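Local coordinates for protein PLP-Dependent L-Arginine Hydroxylase MppP (Streptomyces wadayamensis, PDB 6C9B) that oxidises L-arginine with the help of pyridoxal 5'-phosphate, acting as an oxidase rather than an oxygenase and giving 4-hydroxy-2-ketoarginine and 2-ketoarginine, at residues 16-19 and 23-26; 98-103 and 244-249; 50-55 and 254-259; 140-145 and 175-180; 300-305 and 309-314. All blocks are in the same frame, centred on the assembly; numbering follows the deposited sequence.

Contact 1: 16-19 and 23-26; sequences YLAL and LNIA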
# COMPACT_ATOMS: atom_id res chain seq x y z
N TYR B 16 -0.16 -17.23 -1.96
CA TYR B 16 0.59 -17.02 -3.20
C TYR B 16 0.50 -18.24 -4.11
O TYR B 16 0.48 -18.11 -5.35
CB TYR B 16 2.08 -16.74 -2.92
CG TYR B 16 2.34 -15.42 -2.23
CD1 TYR B 16 1.61 -14.29 -2.57
CD2 TYR B 16 3.33 -15.29 -1.26
CE1 TYR B 16 1.84 -13.07 -1.95
CE2 TYR B 16 3.57 -14.07 -0.62
CZ TYR B 16 2.81 -12.96 -0.97
OH TYR B 16 3.01 -11.74 -0.35
N LEU B 17 0.47 -19.43 -3.51
CA LEU B 17 0.52 -20.67 -4.28
C LEU B 17 -0.72 -20.86 -5.14
O LEU B 17 -0.68 -21.62 -6.12
CB LEU B 17 0.67 -21.86 -3.32
CG LEU B 17 1.90 -21.88 -2.41
CD1 LEU B 17 1.74 -22.97 -1.36
CD2 LEU B 17 3.17 -22.09 -3.21
N ALA B 18 -1.81 -20.18 -4.79
CA ALA B 18 -3.10 -20.35 -5.44
C ALA B 18 -3.41 -19.28 -6.48
O ALA B 18 -4.31 -19.49 -7.30
CB ALA B 18 -4.23 -20.34 -4.40
N LEU B 19 -2.69 -18.16 -6.47
CA LEU B 19 -3.14 -16.96 -7.19
C LEU B 19 -3.34 -17.19 -8.67
O LEU B 19 -4.14 -16.49 -9.31
CB LEU B 19 -2.13 -15.83 -7.01
CG LEU B 19 -2.24 -14.94 -5.79
CD1 LEU B 19 -1.16 -13.87 -5.88
CD2 LEU B 19 -3.62 -14.32 -5.68
N LEU B 23 -8.61 -23.25 -9.72
CA LEU B 23 -9.39 -23.66 -8.57
C LEU B 23 -8.74 -23.11 -7.31
O LEU B 23 -8.44 -23.85 -6.37
CB LEU B 23 -9.53 -25.18 -8.52
CG LEU B 23 -10.21 -25.72 -9.78
CD1 LEU B 23 -10.23 -27.23 -9.76
CD2 LEU B 23 -11.63 -25.22 -9.91
N ASN B 24 -8.53 -21.80 -7.31
CA ASN B 24 -8.09 -21.08 -6.11
C ASN B 24 -9.31 -20.90 -5.22
O ASN B 24 -10.27 -20.22 -5.61
CB ASN B 24 -7.44 -19.76 -6.54
CG ASN B 24 -7.34 -18.73 -5.41
OD1 ASN B 24 -7.60 -19.01 -4.24
ND2 ASN B 24 -6.97 -17.50 -5.78
N ILE B 25 -9.33 -21.57 -4.06
CA ILE B 25 -10.35 -21.31 -3.03
C ILE B 25 -9.63 -20.96 -1.74
O ILE B 25 -10.07 -21.29 -0.63
CB ILE B 25 -11.31 -22.50 -2.86
CG1 ILE B 25 -10.53 -23.81 -2.67
CG2 ILE B 25 -12.25 -22.57 -4.06
CD1 ILE B 25 -11.39 -24.96 -2.13
N ALA B 26 -8.52 -20.24 -1.87
CA ALA B 26 -7.64 -19.91 -0.76
C ALA B 26 -7.84 -18.48 -0.28
O ALA B 26 -8.44 -18.25 0.78
CB ALA B 26 -6.17 -20.13 -1.12
O HOH W 1 -6.80 -16.51 -8.45
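Ala18 and Asn24 meet where the chain turns back after helix 11-16 and enters the short strand 23-24. The tight part lies here. Ala18 O sits 3.2 Å from Asn24 CB. The methyl of Ala18 packs against the amide of Asn24, with Ala18 CB 3.6 Å from Asn24 OD1. The same methyl also meets a second one, at 3.8 Å between Ala18 CB and Ala26 CB. No direct hydrogen bond joins the two segments.

Asn24 has CG anti to its own nitrogen (chi1 162°), and this turns the amide back over the chain that follows. Its OD1 accepts from Ala26 N at 2.8 Å, nearly straight at the hydrogen (167°). This is an Asx turn, and it fixes the rotation of the amide. Strand 23-24 is an outer strand of the five-stranded sheet and runs beside strand 331-335, whose Phe332 also touches Ala18. Just past the turn, Asp27 belongs to the pocket that holds the hydroxylated keto-acid product, and Ala26 O accepts from Arg352 of that pocket.

The looser side is at Leu19. Its CA comes no nearer than 4.1 Å to Asn24 ND2, and a water fills the role of a direct bond. The water gives a hydrogen to Leu19 O at 2.8 Å and accepts one from Asn24 ND2 at 2.9 Å. Asn24 ND2 also bonds to Asp27. Leu19 itself packs on Leu252 of the second subunit.

Contact 2: 98-103 and 244-249; sequences ARSLSA and EKIYSD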
# COMPACT_ATOMS: atom_id res chain seq x y z
N ALA B 98 -0.13 -0.00 13.89
CA ALA B 98 0.80 -0.76 14.71
C ALA B 98 2.02 0.09 15.03
O ALA B 98 2.49 0.11 16.18
CB ALA B 98 1.20 -2.03 13.97
N ARG B 99 2.60 0.75 14.02
CA ARG B 99 3.76 1.59 14.29
C ARG B 99 3.38 2.74 15.21
O ARG B 99 4.16 3.12 16.09
CB ARG B 99 4.38 2.08 12.99
CG ARG B 99 5.74 2.77 13.25
CD ARG B 99 6.79 2.35 12.24
NE ARG B 99 6.59 2.89 10.91
CZ ARG B 99 6.79 4.17 10.59
NH1 ARG B 99 6.65 4.54 9.32
NH2 ARG B 99 7.08 5.07 11.52
N SER B 100 2.14 3.25 15.07
CA SER B 100 1.67 4.33 15.95
C SER B 100 1.51 3.84 17.38
O SER B 100 1.88 4.54 18.33
CB SER B 100 0.35 4.87 15.45
OG SER B 100 0.51 5.49 14.18
N LEU B 101 0.91 2.66 17.56
CA LEU B 101 0.78 2.08 18.90
C LEU B 101 2.13 1.93 19.58
O LEU B 101 2.24 2.14 20.79
CB LEU B 101 0.09 0.72 18.82
CG LEU B 101 -1.42 0.76 18.64
CD1 LEU B 101 -1.91 -0.63 18.22
CD2 LEU B 101 -2.11 1.18 19.93
N SER B 102 3.16 1.53 18.82
CA SER B 102 4.45 1.21 19.41
C SER B 102 5.09 2.43 20.06
O SER B 102 6.00 2.28 20.88
CB SER B 102 5.39 0.61 18.35
OG SER B 102 5.96 1.61 17.51
N ALA B 103 4.59 3.64 19.74
CA ALA B 103 5.11 4.86 20.36
C ALA B 103 4.80 4.93 21.85
O ALA B 103 5.56 5.55 22.60
CB ALA B 103 4.53 6.09 19.67
N GLU B 244 -1.89 10.13 12.30
CA GLU B 244 -1.91 11.09 11.20
C GLU B 244 -0.51 11.35 10.64
O GLU B 244 -0.33 11.47 9.42
CB GLU B 244 -2.54 12.40 11.66
CG GLU B 244 -4.03 12.27 11.87
CD GLU B 244 -4.59 13.42 12.67
OE1 GLU B 244 -4.38 13.46 13.91
OE2 GLU B 244 -5.21 14.30 12.05
N LYS B 245 0.49 11.48 11.52
CA LYS B 245 1.86 11.73 11.08
C LYS B 245 2.42 10.52 10.33
O LYS B 245 3.00 10.68 9.25
CB LYS B 245 2.74 12.07 12.29
CG LYS B 245 4.25 12.08 12.04
CD LYS B 245 4.70 12.98 10.90
CE LYS B 245 6.22 13.21 10.96
NZ LYS B 245 6.92 13.18 9.64
N ILE B 246 2.20 9.32 10.85
CA ILE B 246 2.76 8.15 10.19
C ILE B 246 2.04 7.89 8.87
O ILE B 246 2.67 7.60 7.85
CB ILE B 246 2.75 6.93 11.12
CG1 ILE B 246 3.76 7.18 12.25
CG2 ILE B 246 3.12 5.64 10.35
CD1 ILE B 246 3.76 6.12 13.39
N TYR B 247 0.72 8.11 8.85
CA TYR B 247 -0.02 8.08 7.58
C TYR B 247 0.67 8.96 6.55
O TYR B 247 0.96 8.53 5.42
CB TYR B 247 -1.47 8.52 7.77
CG TYR B 247 -2.25 8.69 6.50
CD1 TYR B 247 -2.25 9.88 5.80
CD2 TYR B 247 -3.01 7.64 5.99
CE1 TYR B 247 -2.98 10.03 4.62
CE2 TYR B 247 -3.73 7.78 4.81
CZ TYR B 247 -3.71 8.98 4.14
OH TYR B 247 -4.44 9.11 2.98
N SER B 248 0.96 10.20 6.93
CA SER B 248 1.53 11.12 5.95
C SER B 248 2.96 10.78 5.56
O SER B 248 3.42 11.23 4.50
CB SER B 248 1.46 12.55 6.49
OG SER B 248 2.41 12.77 7.51
N ASP B 249 3.67 9.98 6.36
CA ASP B 249 4.98 9.49 5.95
C ASP B 249 4.85 8.42 4.87
O ASP B 249 5.78 8.24 4.08
CB ASP B 249 5.74 8.90 7.14
CG ASP B 249 6.16 9.94 8.17
OD1 ASP B 249 6.23 11.15 7.85
OD2 ASP B 249 6.48 9.53 9.31
O HOH W 2 7.72 7.22 9.70
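Two helical segments approach to 7.0 Å between the CA atoms of Ser100 and Ile246, with no hydrogen bond directly between them. Ile246 carries the contact. Its CG1 branch, anti to the carbonyl carbon (chi1 -69°), sends CD1 to within 3.4 Å of Ser100 OG. That hydroxyl is bonded to Ile96 O in its own helix, so its polar need is met there. The other branch, CG2, lies over one face of the Arg99 guanidinium, nearer its rim, and is 3.8 Å from Arg99 NH1. The Arg99 chain bends at its second and third torsions (chi3 72°) and crosses the isoleucine at a slant.

A water in the guanidinium plane joins the polar ends. It accepts from Arg99 NH2 at 2.9 Å and donates to Asp249 OD2 at 2.7 Å. Asp249 OD1 takes Lys245 NZ at 2.8 Å in a salt bridge on its syn lone pair. The carboxylate is thus shared between a lysine and the water. Arg99 NE pairs with Glu95 of the second subunit, which places the contact at the dimer interface. Helix 243-250 lies against the C-terminal part of helix 90-101, and its Tyr247 reaches over to strand 84-87, at the edge of the seven-stranded sheet.

Contact 3: 50-55 and 254-259; sequences AESEQR and VSPLIL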
# COMPACT_ATOMS: atom_id res chain seq x y z
N ALA B 50 -12.21 10.67 -16.34
CA ALA B 50 -12.36 12.09 -16.63
C ALA B 50 -12.89 12.86 -15.42
O ALA B 50 -12.42 13.97 -15.13
CB ALA B 50 -13.29 12.27 -17.83
N GLU B 51 -13.86 12.29 -14.70
CA GLU B 51 -14.35 12.92 -13.47
C GLU B 51 -13.21 13.11 -12.46
O GLU B 51 -13.06 14.18 -11.87
CB GLU B 51 -15.47 12.09 -12.84
CG GLU B 51 -16.03 12.73 -11.56
CD GLU B 51 -16.98 11.84 -10.78
OE1 GLU B 51 -17.34 10.75 -11.26
OE2 GLU B 51 -17.34 12.23 -9.65
N SER B 52 -12.41 12.06 -12.28
CA SER B 52 -11.28 12.10 -11.35
C SER B 52 -10.20 13.12 -11.75
O SER B 52 -9.51 13.66 -10.88
CB SER B 52 -10.66 10.71 -11.26
OG SER B 52 -11.59 9.80 -10.72
N GLU B 53 -10.04 13.37 -13.05
CA GLU B 53 -9.13 14.43 -13.50
C GLU B 53 -9.69 15.82 -13.22
O GLU B 53 -8.92 16.77 -13.10
CB GLU B 53 -8.88 14.30 -15.01
CG GLU B 53 -7.92 13.19 -15.41
CD GLU B 53 -7.86 13.01 -16.92
OE1 GLU B 53 -8.90 13.21 -17.58
OE2 GLU B 53 -6.79 12.67 -17.45
N GLN B 54 -11.00 15.96 -13.17
CA GLN B 54 -11.62 17.27 -13.20
C GLN B 54 -12.11 17.76 -11.85
O GLN B 54 -12.28 18.97 -11.68
CB GLN B 54 -12.80 17.25 -14.18
CG GLN B 54 -12.38 17.04 -15.64
CD GLN B 54 -13.55 16.67 -16.55
OE1 GLN B 54 -14.71 16.64 -16.12
NE2 GLN B 54 -13.25 16.39 -17.81
N ARG B 55 -12.37 16.88 -10.90
CA ARG B 55 -12.91 17.30 -9.63
C ARG B 55 -11.85 17.23 -8.54
O ARG B 55 -10.89 16.46 -8.63
CB ARG B 55 -14.09 16.42 -9.22
CG ARG B 55 -15.28 16.50 -10.14
CD ARG B 55 -16.42 15.64 -9.63
NE ARG B 55 -17.00 16.20 -8.42
CZ ARG B 55 -17.65 15.49 -7.51
NH1 ARG B 55 -17.82 14.19 -7.66
NH2 ARG B 55 -18.15 16.10 -6.45
N VAL B 254 -5.20 8.20 -1.66
CA VAL B 254 -5.41 7.13 -2.63
C VAL B 254 -5.91 7.73 -3.93
O VAL B 254 -6.27 8.91 -4.01
CB VAL B 254 -6.38 6.06 -2.11
CG1 VAL B 254 -5.81 5.41 -0.83
CG2 VAL B 254 -7.74 6.64 -1.86
N SER B 255 -5.94 6.91 -4.97
CA SER B 255 -6.32 7.39 -6.29
C SER B 255 -7.76 7.87 -6.28
O SER B 255 -8.65 7.16 -5.78
CB SER B 255 -6.17 6.27 -7.31
OG SER B 255 -6.80 6.63 -8.54
N PRO B 256 -8.06 9.03 -6.88
CA PRO B 256 -9.47 9.43 -7.03
C PRO B 256 -10.29 8.42 -7.81
O PRO B 256 -11.50 8.31 -7.56
CB PRO B 256 -9.38 10.78 -7.76
CG PRO B 256 -8.08 10.80 -8.41
CD PRO B 256 -7.16 10.02 -7.49
N LEU B 257 -9.67 7.70 -8.75
CA LEU B 257 -10.44 6.72 -9.51
C LEU B 257 -10.91 5.58 -8.62
O LEU B 257 -12.03 5.08 -8.79
CB LEU B 257 -9.60 6.16 -10.66
CG LEU B 257 -10.40 5.24 -11.60
CD1 LEU B 257 -11.36 6.05 -12.45
CD2 LEU B 257 -9.49 4.44 -12.52
N ILE B 258 -10.07 5.14 -7.68
CA ILE B 258 -10.49 4.09 -6.76
C ILE B 258 -11.59 4.59 -5.84
O ILE B 258 -12.56 3.88 -5.58
CB ILE B 258 -9.27 3.57 -5.98
CG1 ILE B 258 -8.34 2.84 -6.92
CG2 ILE B 258 -9.69 2.68 -4.80
CD1 ILE B 258 -7.03 2.42 -6.29
N LEU B 259 -11.49 5.84 -5.38
CA LEU B 259 -12.55 6.38 -4.54
C LEU B 259 -13.85 6.51 -5.32
O LEU B 259 -14.94 6.22 -4.81
CB LEU B 259 -12.11 7.74 -4.00
CG LEU B 259 -10.94 7.70 -3.02
CD1 LEU B 259 -10.36 9.07 -2.83
CD2 LEU B 259 -11.40 7.10 -1.70
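The first turn of the long helix 256-291 packs against the last turns of helix 45-54. Ser52 and Pro256 are the closest pair, with CA atoms 5.4 Å apart. Ser52 CB rests on the proline ring, 3.7 Å from Pro256 CB. The hydroxyl lies beside the first peptide of the helix, with Ser52 OG 3.5 Å from Pro256 C. It lies equally close to Leu257 N, but the angle is too poor for a bond. Ser52 OG has its partner in its own helix, Leu48 O, and its torsion, anti to the carbonyl carbon (chi1 -64°), suits that bond. Leu257 adds a light touch, its CD1 4.1 Å from Ser52 OG.

Ser255 is the N-cap of the long helix. Its OG accepts from Leu257 N at 3.1 Å, with a bent angle of 135° at the hydrogen. The same oxygen is hydrogen-bonded to Leu226 O of the second subunit. Ser52 also packs on that leucine, so the helix start is set into the dimer interface. Just past the end of helix 45-54, Arg55 turns back, and its NH1 meets Glu51 OE2 at 2.8 Å, in the guanidinium plane. Glu51 makes a further salt bridge to Arg263, farther along the long helix.

Contact 4: 140-145 and 175-180; sequences ADLSAE and AEQCAE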
# COMPACT_ATOMS: atom_id res chain seq x y z
N ALA B 140 -17.90 -12.47 28.35
CA ALA B 140 -17.68 -11.90 29.67
C ALA B 140 -16.89 -10.61 29.54
O ALA B 140 -16.17 -10.41 28.56
CB ALA B 140 -16.93 -12.88 30.57
N ASP B 141 -17.01 -9.76 30.56
CA ASP B 141 -16.14 -8.60 30.62
C ASP B 141 -14.69 -9.05 30.62
O ASP B 141 -14.34 -10.10 31.17
CB ASP B 141 -16.39 -7.79 31.89
CG ASP B 141 -17.71 -7.08 31.91
OD1 ASP B 141 -18.52 -7.23 30.99
OD2 ASP B 141 -17.94 -6.33 32.90
N LEU B 142 -13.80 -8.25 30.04
CA LEU B 142 -12.38 -8.48 30.23
C LEU B 142 -11.98 -8.16 31.67
O LEU B 142 -12.56 -7.30 32.35
CB LEU B 142 -11.55 -7.63 29.27
CG LEU B 142 -11.87 -7.86 27.79
CD1 LEU B 142 -10.99 -6.96 26.90
CD2 LEU B 142 -11.71 -9.33 27.42
N SER B 143 -10.97 -8.88 32.15
CA SER B 143 -10.57 -8.73 33.54
C SER B 143 -9.84 -7.41 33.74
O SER B 143 -9.24 -6.85 32.82
CB SER B 143 -9.69 -9.91 33.98
OG SER B 143 -8.39 -9.79 33.45
N ALA B 144 -9.92 -6.88 34.96
CA ALA B 144 -9.19 -5.65 35.25
C ALA B 144 -7.69 -5.89 35.16
O ALA B 144 -6.93 -4.99 34.80
CB ALA B 144 -9.57 -5.14 36.65
N GLU B 145 -7.26 -7.11 35.48
CA GLU B 145 -5.85 -7.46 35.38
C GLU B 145 -5.38 -7.37 33.94
O GLU B 145 -4.31 -6.83 33.65
CB GLU B 145 -5.62 -8.86 35.94
CG GLU B 145 -4.39 -9.57 35.38
CD GLU B 145 -3.88 -10.67 36.28
OE1 GLU B 145 -4.07 -10.58 37.51
OE2 GLU B 145 -3.28 -11.63 35.75
N ALA B 175 -16.20 -1.04 25.11
CA ALA B 175 -15.81 0.36 24.99
C ALA B 175 -15.89 1.08 26.35
O ALA B 175 -15.04 1.92 26.66
CB ALA B 175 -16.67 1.07 23.96
N GLU B 176 -16.90 0.76 27.16
CA GLU B 176 -16.95 1.33 28.50
C GLU B 176 -15.75 0.89 29.34
O GLU B 176 -15.17 1.71 30.05
CB GLU B 176 -18.25 0.93 29.20
CG GLU B 176 -19.49 1.54 28.58
CD GLU B 176 -20.77 0.99 29.18
OE1 GLU B 176 -20.70 0.10 30.05
OE2 GLU B 176 -21.85 1.44 28.76
N GLN B 177 -15.38 -0.40 29.27
CA GLN B 177 -14.21 -0.89 29.99
C GLN B 177 -12.94 -0.19 29.54
O GLN B 177 -12.12 0.21 30.38
CB GLN B 177 -14.06 -2.40 29.83
CG GLN B 177 -15.16 -3.28 30.42
CD GLN B 177 -14.68 -4.67 30.59
OE1 GLN B 177 -14.74 -5.50 29.64
NE2 GLN B 177 -14.13 -4.95 31.77
N CYS B 178 -12.76 -0.01 28.22
CA CYS B 178 -11.58 0.65 27.70
C CYS B 178 -11.54 2.10 28.17
O CYS B 178 -10.49 2.59 28.58
CB CYS B 178 -11.52 0.58 26.18
SG CYS B 178 -11.10 -1.10 25.62
N ALA B 179 -12.69 2.78 28.15
CA ALA B 179 -12.75 4.15 28.66
C ALA B 179 -12.36 4.21 30.13
O ALA B 179 -11.66 5.15 30.56
CB ALA B 179 -14.14 4.72 28.48
N GLU B 180 -12.91 3.30 30.93
CA GLU B 180 -12.63 3.28 32.37
C GLU B 180 -11.14 3.10 32.64
O GLU B 180 -10.60 3.67 33.61
CB GLU B 180 -13.46 2.18 33.04
CG GLU B 180 -13.20 1.96 34.54
CD GLU B 180 -13.70 3.09 35.42
OE1 GLU B 180 -13.38 3.07 36.63
OE2 GLU B 180 -14.42 3.98 34.92
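Gln177 has CG anti to its carbonyl carbon (chi1 -65°), and the chain beyond runs extended. This carries its amide straight out from helix 168-181 to the backbone of Leu142. A third torsion of -85° sets the amide so that both its ends find a partner on one residue. OE1 accepts from Leu142 N at 2.9 Å. The donor lies in the amide's carbonyl plane and on a lone pair, though the angle at the hydrogen is only 140°. NE2 donates to Leu142 O, also at 2.9 Å, and this bond is straighter. Leu142 O lies close to the amide plane of Gln177. Two bonds therefore hold the amide against rotation, and they satisfy both backbone polar atoms of a residue that lies outside any helix or strand.

Asp141 lies beside the same amide. Its CB is 3.6 Å from both Gln177 OE1 and Gln177 NE2, and the two side chains cross at a slant. The carboxylate makes no bond to the amide. It turns instead to two arginines of helix 168-181, OD1 to Arg170 and OD2 to Arg173, in salt bridges. Two positive charges so close would favour the ionised form of the aspartate. The Leu142 side chain crosses that of Gln177 at about a right angle, with Leu142 CB 3.9 Å from Gln177 OE1.

Ser143 follows as the N-cap of helix 144-149, its OG accepting from Leu146 N. Leu147 of that helix touches both Leu142 and Gln177. Elsewhere on helix 168-181, Cys178 and Ala175 rest on Leu185 of strand 184-188.

Contact 5: 300-305 and 309-314; sequences FPDPES and VERVAF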
# COMPACT_ATOMS: atom_id res chain seq x y z
N PHE B 300 -18.59 -28.44 10.58
CA PHE B 300 -18.46 -27.02 10.29
C PHE B 300 -18.42 -26.22 11.57
O PHE B 300 -19.45 -26.14 12.28
CB PHE B 300 -19.61 -26.57 9.40
CG PHE B 300 -19.49 -27.12 8.01
CD1 PHE B 300 -18.74 -26.45 7.07
CD2 PHE B 300 -20.05 -28.33 7.69
CE1 PHE B 300 -18.58 -26.97 5.81
CE2 PHE B 300 -19.89 -28.86 6.42
CZ PHE B 300 -19.15 -28.17 5.50
N PRO B 301 -17.26 -25.68 11.95
CA PRO B 301 -17.15 -25.06 13.28
C PRO B 301 -17.97 -23.80 13.46
O PRO B 301 -18.26 -23.44 14.62
CB PRO B 301 -15.65 -24.76 13.42
CG PRO B 301 -15.04 -25.02 12.13
CD PRO B 301 -15.95 -25.86 11.30
N ASP B 302 -18.37 -23.11 12.39
CA ASP B 302 -19.06 -21.82 12.48
C ASP B 302 -20.43 -21.91 11.81
O ASP B 302 -20.65 -21.34 10.74
CB ASP B 302 -18.19 -20.75 11.83
CG ASP B 302 -16.74 -20.84 12.27
OD1 ASP B 302 -16.51 -20.88 13.50
OD2 ASP B 302 -15.85 -20.91 11.39
N PRO B 303 -21.38 -22.63 12.43
CA PRO B 303 -22.65 -22.88 11.73
C PRO B 303 -23.40 -21.62 11.36
O PRO B 303 -24.13 -21.63 10.36
CB PRO B 303 -23.44 -23.75 12.73
CG PRO B 303 -22.73 -23.64 14.05
CD PRO B 303 -21.30 -23.35 13.71
N GLU B 304 -23.26 -20.54 12.13
CA GLU B 304 -24.02 -19.31 11.91
C GLU B 304 -23.26 -18.26 11.11
O GLU B 304 -23.79 -17.16 10.90
CB GLU B 304 -24.42 -18.70 13.26
CG GLU B 304 -25.26 -19.61 14.14
CD GLU B 304 -26.64 -19.88 13.56
OE1 GLU B 304 -27.63 -19.37 14.13
OE2 GLU B 304 -26.73 -20.58 12.54
N SER B 305 -22.06 -18.55 10.64
CA SER B 305 -21.28 -17.53 9.93
C SER B 305 -21.99 -17.11 8.65
O SER B 305 -22.57 -17.94 7.93
CB SER B 305 -19.89 -18.05 9.57
OG SER B 305 -19.14 -17.02 8.93
N VAL B 309 -15.81 -16.52 3.91
CA VAL B 309 -14.91 -17.64 4.05
C VAL B 309 -15.56 -18.67 4.97
O VAL B 309 -16.40 -18.34 5.80
CB VAL B 309 -13.52 -17.21 4.56
CG1 VAL B 309 -12.88 -16.22 3.59
CG2 VAL B 309 -13.63 -16.56 5.99
N GLU B 310 -15.15 -19.93 4.81
CA GLU B 310 -15.78 -21.03 5.53
C GLU B 310 -14.73 -21.99 6.04
O GLU B 310 -13.97 -22.57 5.26
CB GLU B 310 -16.77 -21.76 4.59
CG GLU B 310 -17.43 -23.00 5.17
CD GLU B 310 -18.56 -22.70 6.16
OE1 GLU B 310 -18.77 -21.52 6.53
OE2 GLU B 310 -19.23 -23.65 6.58
N ARG B 311 -14.74 -22.24 7.35
CA ARG B 311 -13.88 -23.26 7.95
C ARG B 311 -14.55 -24.62 7.88
O ARG B 311 -15.76 -24.76 8.07
CB ARG B 311 -13.59 -22.94 9.42
CG ARG B 311 -12.82 -21.64 9.64
CD ARG B 311 -12.23 -21.62 11.04
NE ARG B 311 -13.25 -21.58 12.08
CZ ARG B 311 -12.97 -21.63 13.38
NH1 ARG B 311 -11.71 -21.76 13.76
NH2 ARG B 311 -13.94 -21.58 14.29
N VAL B 312 -13.73 -25.63 7.60
CA VAL B 312 -14.17 -27.02 7.59
C VAL B 312 -13.20 -27.80 8.48
O VAL B 312 -11.98 -27.66 8.35
CB VAL B 312 -14.21 -27.60 6.16
CG1 VAL B 312 -12.88 -27.54 5.52
CG2 VAL B 312 -14.72 -29.04 6.19
N ALA B 313 -13.74 -28.59 9.41
CA ALA B 313 -12.94 -29.40 10.31
C ALA B 313 -13.04 -30.87 9.93
O ALA B 313 -14.06 -31.33 9.41
CB ALA B 313 -13.40 -29.25 11.76
N PHE B 314 -11.99 -31.61 10.24
CA PHE B 314 -12.01 -33.04 9.96
C PHE B 314 -11.38 -33.78 11.12
O PHE B 314 -10.47 -33.27 11.78
CB PHE B 314 -11.30 -33.37 8.64
CG PHE B 314 -10.37 -32.34 8.20
CD1 PHE B 314 -9.08 -32.29 8.71
CD2 PHE B 314 -10.78 -31.36 7.32
CE1 PHE B 314 -8.22 -31.30 8.32
CE2 PHE B 314 -9.94 -30.37 6.93
CZ PHE B 314 -8.65 -30.34 7.43
O HOH W 3 -17.87 -23.53 9.49
O HOH W 4 -16.58 -20.69 8.86
O HOH W 5 -16.61 -17.84 8.49
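Asp302 OD2 is gripped by Arg311 NE at 2.8 Å and by a water at 2.6 Å. The other oxygen, OD1, takes Arg311 NH2 at 2.8 Å. The arginine thus holds the carboxylate side-on with two nitrogens, one for each oxygen. Both oxygens use their syn lone pairs, and both bonds are nearly straight (164° and 165°). The carboxylate and guanidinium planes are almost coplanar, 2° apart. Pro301 lies over one face of the guanidinium, and its CG packs 3.7 Å from Arg311 CB.

Waters fill the gap between the turn and strand 309-314. The water on Asp302 OD2 accepts from Arg311 N. A second accepts from Asp302 N at 3.0 Å and lies 2.8 Å from Arg311 O. A third lies between Ser305 OG and Val309 O, 2.7 Å from Val309 O. Asp302 to Ser305 form a type I beta turn, closed by Ser305 N to Asp302 O, in the connection between strands 298-299 and 309-314. These two strands run antiparallel in the five-stranded sheet, and Ala313 bonds to Ser299 across them. Phe300 CE1 adds a distant apolar touch, 4.4 Å from Val312 CG2.

Glu310 looks to helix 256-291, with salt bridges from OE1 to Arg285 and from OE2 to Arg289. Arg289 also bonds to the carbonyls of Asp302 and Pro303. Each of the two carboxylates thus faces positive charge, which would favour its ionised form, and the waters supply bonds to backbone atoms between the turn and the strand.

Contacts 1 and 5 both reach the five-stranded sheet and come close to the product. The Ala26 side chain is about 7 Å from the bound hydroxylated keto-acid and that of Val309 about 5 Å, and the nearest atoms of the two contacts are about 6 Å apart. Contacts 2 and 3 follow each other through helices 243-250 and 256-291, with nearest atoms about 5 Å apart. Contacts 1, 2 and 3 all touch the second subunit, whereas contacts 4 and 5 touch no other chain of the assembly. Contact 4 lies beside the seven-stranded sheet, its centre about 40 Å from that of contact 1, across the centre of the chain.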